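Local coordinates for quinonprotein alcohol dehydrogenase-like protein (Bacteroides thetaiotaomicron VPI-5482, PDB 4R5O), which is of unknown function but binds calcium and joins an immunoglobulin-like beta-sandwich domain to a seven-bladed beta-propeller of the YVTN repeat family, at residues C298-I303 with V312-Q317. Numbering follows the deposited sequence. Where two conformers were deposited one is given.
Sequences CNIVKI and VFANFQ
Cys298 and Ala314 form a hydrogen-bonded pair in the antiparallel hairpin of strands 297-303 and 309-314, the last two strands of a four-stranded propeller blade. Cys298 N reaches Ala314 O at 3.1 Å, and Ala314 N returns a bond to Cys298 O at 2.9 Å. Two residues along, Ile300 and Val312 make a second such pair, with Ile300 N 2.8 Å from Val312 O and Val312 N 3.2 Å from Ile300 O. Between them Asn299 and Phe313 face each other as a non-hydrogen-bonded pair.

This alternation gives the blade two different faces. On one, Cys298, Ile300, Val312 and Ala314 supply small or branched apolar side chains, suited to packing against strand 349-353, where Tyr352 touches both Ile300 and Val312. Cys298 SG rests 3.9 Å from Ala314 CB, the small methyl filling the place beside the sulfur. With chi1 at 66°, the sulfur sits between its own backbone N and carbonyl carbon and also meets the ring of Phe316 obliquely, 4.8 Å from the centroid, in a sulfur-aromatic contact. Phe316 comes within range because the chain leaves the strand through an inverse gamma turn centred on Asn315, in which Phe316 N bonds to Ala314 O; that carbonyl therefore accepts from two backbone donors. The buried ring also stacks on Tyr350.

The other face is more open to solvent and suits a polar amide beside a ring. Asn299 OD1 lies at the edge of the Phe313 ring, near its plane and 3.6 Å from Phe313 CD1, where the C-H edge offers a weakly positive partner to the amide oxygen. The amide and ring planes are 59° apart. Asn299 ND2 meanwhile donates to Glu292 OE1 on strand 288-294, which lies on the far side of strand 297-303 from Phe313.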
loop_
_atom_site.group_PDB
_atom_site.type_symbol
_atom_site.label_atom_id
_atom_site.label_comp_id
_atom_site.label_asym_id
_atom_site.label_seq_id
_atom_site.Cartn_x
_atom_site.Cartn_y
_atom_site.Cartn_z
ATOM N N CYS A 298 -20.899 -21.295 -5.196
ATOM C CA CYS A 298 -21.052 -19.865 -5.464
ATOM C C CYS A 298 -21.339 -19.680 -6.937
ATOM O O CYS A 298 -21.164 -20.627 -7.697
ATOM C CB CYS A 298 -19.818 -19.069 -5.027
ATOM S SG CYS A 298 -18.299 -19.423 -5.965
ATOM N N ASN A 299 -21.758 -18.476 -7.351
ATOM C CA ASN A 299 -21.961 -18.158 -8.759
ATOM C C ASN A 299 -21.057 -17.025 -9.187
ATOM O O ASN A 299 -21.046 -15.982 -8.529
ATOM C CB ASN A 299 -23.407 -17.785 -9.035
ATOM C CG ASN A 299 -24.418 -18.815 -8.638
ATOM O OD1 ASN A 299 -24.373 -19.975 -9.048
ATOM N ND2 ASN A 299 -25.406 -18.378 -7.892
ATOM N N ILE A 300 -20.282 -17.217 -10.271
ATOM C CA ILE A 300 -19.461 -16.150 -10.873
ATOM C C ILE A 300 -20.424 -15.298 -11.675
ATOM O O ILE A 300 -21.026 -15.790 -12.639
ATOM C CB ILE A 300 -18.276 -16.687 -11.703
ATOM C CG1 ILE A 300 -17.427 -17.675 -10.875
ATOM C CG2 ILE A 300 -17.456 -15.520 -12.271
ATOM C CD1 ILE A 300 -16.395 -18.445 -11.641
ATOM N N VAL A 301 -20.644 -14.058 -11.227
ATOM C CA VAL A 301 -21.630 -13.198 -11.864
ATOM C C VAL A 301 -20.940 -12.176 -12.777
ATOM O O VAL A 301 -20.112 -11.411 -12.333
ATOM C CB VAL A 301 -22.532 -12.491 -10.820
ATOM C CG1 VAL A 301 -23.534 -11.558 -11.492
ATOM C CG2 VAL A 301 -23.263 -13.512 -9.955
ATOM N N LYS A 302 -21.332 -12.158 -14.042
ATOM C CA LYS A 302 -20.928 -11.193 -15.059
ATOM C C LYS A 302 -21.913 -10.050 -15.022
ATOM O O LYS A 302 -23.110 -10.303 -15.099
ATOM C CB LYS A 302 -20.879 -11.883 -16.427
ATOM C CG LYS A 302 -20.590 -11.042 -17.650
ATOM C CD LYS A 302 -20.731 -11.981 -18.829
ATOM C CE LYS A 302 -20.356 -11.471 -20.182
ATOM N NZ LYS A 302 -20.499 -12.518 -21.221
ATOM N N ILE A 303 -21.424 -8.812 -14.844
ATOM C CA ILE A 303 -22.297 -7.638 -14.804
ATOM C C ILE A 303 -22.029 -6.905 -16.098
ATOM O O ILE A 303 -20.930 -6.369 -16.282
ATOM C CB ILE A 303 -22.125 -6.752 -13.530
ATOM C CG1 ILE A 303 -22.070 -7.615 -12.219
ATOM C CG2 ILE A 303 -23.218 -5.662 -13.476
ATOM C CD1 ILE A 303 -21.634 -6.875 -10.849
ATOM N N VAL A 312 -22.642 -18.197 -13.881
ATOM C CA VAL A 312 -21.980 -19.490 -14.051
ATOM C C VAL A 312 -21.733 -20.076 -12.676
ATOM O O VAL A 312 -21.018 -19.441 -11.893
ATOM C CB VAL A 312 -20.652 -19.373 -14.863
ATOM C CG1 VAL A 312 -19.886 -20.697 -14.872
ATOM C CG2 VAL A 312 -20.895 -18.866 -16.291
ATOM N N PHE A 313 -22.266 -21.300 -12.394
ATOM C CA PHE A 313 -22.111 -21.977 -11.106
ATOM C C PHE A 313 -20.718 -22.603 -10.969
ATOM O O PHE A 313 -20.216 -23.255 -11.892
ATOM C CB PHE A 313 -23.199 -23.056 -10.917
ATOM C CG PHE A 313 -23.075 -23.890 -9.661
ATOM C CD1 PHE A 313 -23.459 -23.379 -8.423
ATOM C CD2 PHE A 313 -22.595 -25.201 -9.720
ATOM C CE1 PHE A 313 -23.308 -24.141 -7.256
ATOM C CE2 PHE A 313 -22.464 -25.969 -8.558
ATOM C CZ PHE A 313 -22.822 -25.437 -7.335
ATOM N N ALA A 314 -20.106 -22.400 -9.782
ATOM C CA ALA A 314 -18.794 -22.913 -9.360
ATOM C C ALA A 314 -18.998 -23.784 -8.144
ATOM O O ALA A 314 -19.356 -23.262 -7.081
ATOM C CB ALA A 314 -17.853 -21.763 -9.079
ATOM N N ASN A 315 -18.791 -25.121 -8.305
ATOM C CA ASN A 315 -19.008 -26.141 -7.281
ATOM C C ASN A 315 -17.901 -26.102 -6.199
ATOM O O ASN A 315 -17.239 -27.118 -5.930
ATOM C CB ASN A 315 -19.072 -27.532 -7.940
ATOM C CG ASN A 315 -17.878 -27.874 -8.816
ATOM O OD1 ASN A 315 -17.339 -27.024 -9.558
ATOM N ND2 ASN A 315 -17.480 -29.149 -8.794
ATOM N N PHE A 316 -17.711 -24.933 -5.561
ATOM C CA PHE A 316 -16.742 -24.717 -4.479
ATOM C C PHE A 316 -17.193 -23.485 -3.740
ATOM O O PHE A 316 -17.788 -22.592 -4.340
ATOM C CB PHE A 316 -15.263 -24.624 -4.940
ATOM C CG PHE A 316 -14.918 -23.426 -5.789
ATOM C CD1 PHE A 316 -14.623 -22.192 -5.202
ATOM C CD2 PHE A 316 -14.848 -23.535 -7.171
ATOM C CE1 PHE A 316 -14.293 -21.081 -5.986
ATOM C CE2 PHE A 316 -14.507 -22.425 -7.954
ATOM C CZ PHE A 316 -14.237 -21.206 -7.357
ATOM N N GLN A 317 -16.922 -23.447 -2.446
ATOM C CA GLN A 317 -17.281 -22.344 -1.580
ATOM C C GLN A 317 -16.171 -21.295 -1.642
ATOM O O GLN A 317 -15.002 -21.684 -1.604
ATOM C CB GLN A 317 -17.500 -22.890 -0.158
ATOM C CG GLN A 317 -18.476 -22.084 0.691
ATOM C CD GLN A 317 -19.931 -22.093 0.257
ATOM O OE1 GLN A 317 -20.406 -22.959 -0.494
ATOM N NE2 GLN A 317 -20.662 -21.096 0.720
#